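Local coordinates for protein Bpsl2520 (Burkholderia pseudomallei K96243, PDB 6F03) that is of unknown function but is a putative exported, all-helical antigen of the DUF2059 family, found here as a pair of subunits, at residues S65-M68 with Q69-L73; A183-D186 with Q187-E191. All coordinates share one frame; numbering follows the deposited sequence.

Interaction 1 of 2, residues S65-M68 with Q69-L73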
ATOM      1  N   SER B  65       7.492   6.085   5.694  1.00 33.29           N
ATOM      2  CA  SER B  65       6.114   5.656   5.469  1.00 37.49           C
ATOM      3  C   SER B  65       5.333   5.538   6.788  1.00 39.26           C
ATOM      4  O   SER B  65       4.151   5.916   6.853  1.00 37.59           O
ATOM      5  CB  SER B  65       6.100   4.340   4.699  1.00 38.03           C
ATOM      6  OG  SER B  65       4.764   3.913   4.486  1.00 37.24           O
ATOM      7  N   ALA B  66       5.966   5.005   7.847  1.00 37.30           N
ATOM      8  CA  ALA B  66       5.280   4.877   9.132  1.00 34.03           C
ATOM      9  C   ALA B  66       4.956   6.253   9.717  1.00 35.87           C
ATOM     10  O   ALA B  66       3.867   6.462  10.277  1.00 32.00           O
ATOM     11  CB  ALA B  66       6.129   4.056  10.108  1.00 29.29           C
ATOM     12  N   GLU B  67       5.893   7.198   9.597  1.00 35.08           N
ATOM     13  CA  GLU B  67       5.657   8.557  10.074  1.00 38.12           C
ATOM     14  C   GLU B  67       4.470   9.181   9.359  1.00 41.41           C
ATOM     15  O   GLU B  67       3.639   9.852   9.986  1.00 42.16           O
ATOM     16  CB  GLU B  67       6.894   9.423   9.860  1.00 42.36           C
ATOM     17  CG  GLU B  67       6.795  10.802  10.465  1.00 52.56           C
ATOM     18  CD  GLU B  67       7.955  11.691  10.067  1.00 60.52           C
ATOM     19  OE1 GLU B  67       8.920  11.178   9.448  1.00 64.32           O
ATOM     20  OE2 GLU B  67       7.909  12.904  10.386  1.00 62.51           O
HETATM   21  N   MSE B  68       4.375   8.976   8.049  1.00 40.07           N
HETATM   22  CA  MSE B  68       3.227   9.433   7.287  1.00 52.17           C
HETATM   23  C   MSE B  68       1.929   8.793   7.763  1.00 48.61           C
HETATM   24  O   MSE B  68       0.910   9.466   7.890  1.00 52.39           O
HETATM   25  CB  MSE B  68       3.408   9.145   5.810  1.00 67.19           C
HETATM   26  CG  MSE B  68       2.104   9.174   5.053  1.00 88.02           C
HETATM   27 SE   MSE B  68       2.359   9.815   3.239  1.00113.34          SE
HETATM   28  CE  MSE B  68       0.551   9.547   2.545  1.00118.02           C
ATOM     29  N   GLN B  69       1.964   7.486   8.015  1.00 44.61           N
ATOM     30  CA  GLN B  69       0.777   6.808   8.505  1.00 44.04           C
ATOM     31  C   GLN B  69       0.360   7.357   9.857  1.00 42.34           C
ATOM     32  O   GLN B  69      -0.831   7.550  10.107  1.00 44.07           O
ATOM     33  CB  GLN B  69       1.026   5.308   8.589  1.00 49.09           C
ATOM     34  CG  GLN B  69       0.914   4.611   7.256  1.00 57.76           C
ATOM     35  CD  GLN B  69       0.720   3.111   7.401  1.00 65.19           C
ATOM     36  OE1 GLN B  69       0.282   2.629   8.451  1.00 68.93           O
ATOM     37  NE2 GLN B  69       1.057   2.363   6.346  1.00 65.34           N
ATOM     38  N   SER B  70       1.327   7.611  10.746  1.00 40.19           N
ATOM     39  CA  SER B  70       1.008   8.230  12.030  1.00 39.21           C
ATOM     40  C   SER B  70       0.348   9.592  11.836  1.00 39.01           C
ATOM     41  O   SER B  70      -0.663   9.888  12.474  1.00 42.13           O
ATOM     42  CB  SER B  70       2.263   8.370  12.895  1.00 40.05           C
ATOM     43  OG  SER B  70       2.828   7.106  13.174  1.00 44.61           O
ATOM     44  N   LYS B  71       0.911  10.441  10.963  1.00 36.97           N
ATOM     45  CA  LYS B  71       0.307  11.752  10.741  1.00 40.75           C
ATOM     46  C   LYS B  71      -1.117  11.624  10.218  1.00 45.15           C
ATOM     47  O   LYS B  71      -1.977  12.452  10.552  1.00 44.65           O
ATOM     48  CB  LYS B  71       1.148  12.603   9.778  1.00 36.42           C
ATOM     49  CG  LYS B  71       2.544  12.944  10.293  1.00 37.13           C
ATOM     50  CD  LYS B  71       3.305  13.848   9.312  1.00 40.32           C
ATOM     51  CE  LYS B  71       4.765  14.073   9.726  1.00 42.22           C
ATOM     52  NZ  LYS B  71       5.001  14.319  11.189  1.00 43.88           N
ATOM     53  N   GLN B  72      -1.399  10.588   9.422  1.00 46.46           N
ATOM     54  CA  GLN B  72      -2.752  10.453   8.904  1.00 48.62           C
ATOM     55  C   GLN B  72      -3.739   9.980   9.960  1.00 48.09           C
ATOM     56  O   GLN B  72      -4.940  10.206   9.794  1.00 46.48           O
ATOM     57  CB  GLN B  72      -2.769   9.503   7.711  1.00 51.61           C
ATOM     58  CG  GLN B  72      -2.245  10.167   6.458  1.00 56.90           C
ATOM     59  CD  GLN B  72      -2.065   9.212   5.291  1.00 60.52           C
ATOM     60  OE1 GLN B  72      -1.598   9.618   4.229  1.00 62.68           O
ATOM     61  NE2 GLN B  72      -2.426   7.941   5.482  1.00 60.49           N
ATOM     62  N   LEU B  73      -3.262   9.390  11.062  1.00 45.80           N
ATOM     63  CA  LEU B  73      -4.141   8.950  12.140  1.00 44.40           C
ATOM     64  C   LEU B  73      -4.516  10.065  13.115  1.00 40.63           C
ATOM     65  O   LEU B  73      -5.367   9.833  13.979  1.00 37.11           O
ATOM     66  CB  LEU B  73      -3.494   7.802  12.926  1.00 44.65           C
ATOM     67  CG  LEU B  73      -3.590   6.399  12.326  1.00 48.48           C
ATOM     68  CD1 LEU B  73      -2.766   5.402  13.137  1.00 44.06           C
ATOM     69  CD2 LEU B  73      -5.048   5.969  12.258  1.00 51.02           C
TER
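Glu67 and Lys71 are brought together by different first torsions: CG of Glu67 stands anti to its own backbone nitrogen (chi1 -173°), whereas CG of Lys71 stands anti to its carbonyl carbon (chi1 -63°). The two chains then run side by side, pointing the same way, and a bend at the last torsion of Lys71 turns NZ in beside the carboxylate. NZ lies 3.3 Å from OE2 of Glu67, a salt bridge whose hydrogen bond is weak. The strongest partner of the lysine amino group is the backbone carbonyl of Val109, and it also bonds that of Ala112, so it ties this helix to the end of helix 90-111, and the glutamate adds a nearby negative charge. Behind the charged ends CE of Lys71 lies 3.9 Å from CG of Glu67, an aliphatic contact that suits two residues with long methylene arms. Such an acid and base four residues apart form an i to i+4 pair, one turn along helix 55-84, and the backbone repeats the same spacing. Lys71 N donates to Glu67 O at 3.0 Å, and Gln69 N and Gln72 N donate likewise to Ser65 O and Met68 O. At Ala66 the carbonyl is gripped twice. Ser70 N reaches Ala66 O at 2.8 Å, and Ser70 OG reaches the same oxygen at 3.1 Å from above the carbonyl plane. A serine suits this buried place because its short side chain can return its hydroxyl proton to the helix. Phe116 lies on both Ala66 and Ser70, while Ala180 of the second subunit also packs on Ser70. Met177 of that subunit packs on Gln69, whose CG passes 3.5 Å from Ser65 O.

Interaction 2 of 2, residues A183-D186 with Q187-E191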
ATOM      1  N   ALA B 183     -19.050   3.441 -12.803  1.00 33.67           N
ATOM      2  CA  ALA B 183     -20.029   2.346 -12.837  1.00 33.65           C
ATOM      3  C   ALA B 183     -20.794   2.245 -11.520  1.00 34.29           C
ATOM      4  O   ALA B 183     -22.018   2.061 -11.510  1.00 34.53           O
ATOM      5  CB  ALA B 183     -19.347   1.001 -13.151  1.00 26.99           C
ATOM      6  N   THR B 184     -20.074   2.303 -10.391  1.00 33.73           N
ATOM      7  CA  THR B 184     -20.729   2.286  -9.086  1.00 32.14           C
ATOM      8  C   THR B 184     -21.575   3.540  -8.874  1.00 35.68           C
ATOM      9  O   THR B 184     -22.693   3.462  -8.360  1.00 36.62           O
ATOM     10  CB  THR B 184     -19.685   2.206  -7.973  1.00 31.62           C
ATOM     11  OG1 THR B 184     -18.978   0.968  -8.033  1.00 34.04           O
ATOM     12  CG2 THR B 184     -20.356   2.342  -6.618  1.00 33.32           C
ATOM     13  N   ARG B 185     -21.052   4.709  -9.248  1.00 36.62           N
ATOM     14  CA  ARG B 185     -21.789   5.951  -9.039  1.00 36.61           C
ATOM     15  C   ARG B 185     -23.096   5.956  -9.822  1.00 37.90           C
ATOM     16  O   ARG B 185     -24.142   6.386  -9.308  1.00 38.92           O
ATOM     17  CB  ARG B 185     -20.918   7.146  -9.431  1.00 35.15           C
ATOM     18  CG  ARG B 185     -21.646   8.482  -9.457  1.00 37.68           C
ATOM     19  CD  ARG B 185     -22.256   8.829  -8.107  1.00 42.25           C
ATOM     20  NE  ARG B 185     -23.098  10.011  -8.207  1.00 46.09           N
ATOM     21  CZ  ARG B 185     -22.706  11.251  -7.920  1.00 47.79           C
ATOM     22  NH1 ARG B 185     -21.467  11.483  -7.499  1.00 46.14           N
ATOM     23  NH2 ARG B 185     -23.564  12.257  -8.049  1.00 44.55           N
ATOM     24  N   ASP B 186     -23.062   5.484 -11.069  1.00 36.81           N
ATOM     25  CA  ASP B 186     -24.272   5.542 -11.884  1.00 40.47           C
ATOM     26  C   ASP B 186     -25.349   4.618 -11.321  1.00 42.02           C
ATOM     27  O   ASP B 186     -26.530   4.985 -11.276  1.00 40.07           O
ATOM     28  CB  ASP B 186     -23.936   5.205 -13.337  1.00 44.24           C
ATOM     29  CG  ASP B 186     -23.087   6.300 -14.010  1.00 52.29           C
ATOM     30  OD1 ASP B 186     -23.010   7.434 -13.474  1.00 52.99           O
ATOM     31  OD2 ASP B 186     -22.484   6.024 -15.078  1.00 54.74           O
ATOM     32  N   GLN B 187     -24.954   3.437 -10.830  1.00 38.39           N
ATOM     33  CA  GLN B 187     -25.927   2.582 -10.167  1.00 38.31           C
ATOM     34  C   GLN B 187     -26.376   3.196  -8.843  1.00 39.25           C
ATOM     35  O   GLN B 187     -27.537   3.031  -8.437  1.00 35.81           O
ATOM     36  CB  GLN B 187     -25.349   1.182  -9.948  1.00 40.28           C
ATOM     37  CG  GLN B 187     -26.392   0.171  -9.512  1.00 45.52           C
ATOM     38  CD  GLN B 187     -27.582   0.117 -10.478  1.00 49.37           C
ATOM     39  OE1 GLN B 187     -27.414   0.230 -11.695  1.00 51.27           O
ATOM     40  NE2 GLN B 187     -28.793  -0.026  -9.933  1.00 47.78           N
ATOM     41  N   ALA B 188     -25.469   3.911  -8.168  1.00 37.41           N
ATOM     42  CA  ALA B 188     -25.801   4.547  -6.907  1.00 40.09           C
ATOM     43  C   ALA B 188     -26.827   5.657  -7.108  1.00 43.40           C
ATOM     44  O   ALA B 188     -27.718   5.843  -6.274  1.00 41.45           O
ATOM     45  CB  ALA B 188     -24.532   5.075  -6.244  1.00 35.93           C
ATOM     46  N   ASP B 189     -26.724   6.395  -8.216  1.00 47.61           N
ATOM     47  CA  ASP B 189     -27.756   7.377  -8.549  1.00 45.86           C
ATOM     48  C   ASP B 189     -29.128   6.717  -8.645  1.00 42.55           C
ATOM     49  O   ASP B 189     -30.130   7.273  -8.184  1.00 40.49           O
ATOM     50  CB  ASP B 189     -27.420   8.073  -9.877  1.00 47.56           C
ATOM     51  CG  ASP B 189     -26.248   9.053  -9.767  1.00 51.82           C
ATOM     52  OD1 ASP B 189     -25.880   9.451  -8.635  1.00 51.34           O
ATOM     53  OD2 ASP B 189     -25.677   9.414 -10.828  1.00 53.63           O
ATOM     54  N   LYS B 190     -29.193   5.542  -9.275  1.00 41.74           N
ATOM     55  CA  LYS B 190     -30.465   4.855  -9.471  1.00 43.02           C
ATOM     56  C   LYS B 190     -31.060   4.395  -8.147  1.00 40.73           C
ATOM     57  O   LYS B 190     -32.280   4.437  -7.966  1.00 39.51           O
ATOM     58  CB  LYS B 190     -30.293   3.648 -10.406  1.00 47.45           C
ATOM     59  CG  LYS B 190     -29.918   3.965 -11.861  1.00 53.10           C
ATOM     60  CD  LYS B 190     -29.881   2.666 -12.687  1.00 56.71           C
ATOM     61  CE  LYS B 190     -29.533   2.907 -14.142  1.00 60.60           C
ATOM     62  NZ  LYS B 190     -29.519   1.627 -14.932  1.00 63.13           N
ATOM     63  N   GLU B 191     -30.216   3.930  -7.225  1.00 41.84           N
ATOM     64  CA  GLU B 191     -30.691   3.474  -5.924  1.00 44.85           C
ATOM     65  C   GLU B 191     -31.274   4.625  -5.111  1.00 44.14           C
ATOM     66  O   GLU B 191     -32.318   4.475  -4.462  1.00 41.77           O
ATOM     67  CB  GLU B 191     -29.540   2.805  -5.172  1.00 49.37           C
ATOM     68  CG  GLU B 191     -28.962   1.620  -5.946  1.00 54.65           C
ATOM     69  CD  GLU B 191     -29.961   0.478  -6.118  1.00 58.74           C
ATOM     70  OE1 GLU B 191     -30.754   0.222  -5.180  1.00 62.33           O
ATOM     71  OE2 GLU B 191     -29.992  -0.128  -7.211  1.00 57.57           O
TER
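The backbone from Ala183 to Glu191 is alpha-helical, with Ala188 N on Thr184 O and Asp189 N on Arg185 O, both at 2.8 Å, while Gln187 N on Ala183 O and Lys190 N on Asp186 O are weak, longer bonds. On this part of helix 152-193 the main side-chain contact is an i to i+4 salt bridge between Arg185 and Asp189. The arginine chain bends at its second torsion (chi2 59°), which carries NE forward along the helix to OD1 of Asp189 at 2.9 Å. The N-H points almost straight at the oxygen, 165° at the hydrogen. NE meets OD1 on the syn side, tilted out of the carboxylate plane, while OD1 lies close to the guanidinium plane; the two flat groups stand nearly perpendicular. A short aspartate stays close to the helix, where a long arginine reaches it. Asp186 is paired instead with Lys182, which probably eases the closeness of two aspartates. The methyl of buried Ala188 rests 3.2 Å from Thr184 O, the carbonyl its own N-H bonds. The second subunit packs Ile77 on Thr184, Ala81 on Asp189 and Leu108 on Gln187. Gln187 NE2 donates 3.0 Å to the anti lone pair of Glu191 OE2, which also forms a salt bridge with NZ of Lys107 of the second subunit.

Interaction 1 comes first along the chain, in the middle of helix 55-84, and interaction 2 follows near the end of the long C-terminal helix 152-193. Their centres lie 33 Å apart and their nearest atoms about 22 Å, so they do not touch within the subunit. Interaction 1 sits about 8 Å from the centre of the chain, interaction 2 about 32 Å, out on an extended arm. Both meet the second subunit: residues 65-73 receive the partner's helix 152-193, and residues 183-191 pack on the partner's helix 55-84, with helix 90-111 also contributing. The long helix of each copy thus probably helps to hold the dimer together.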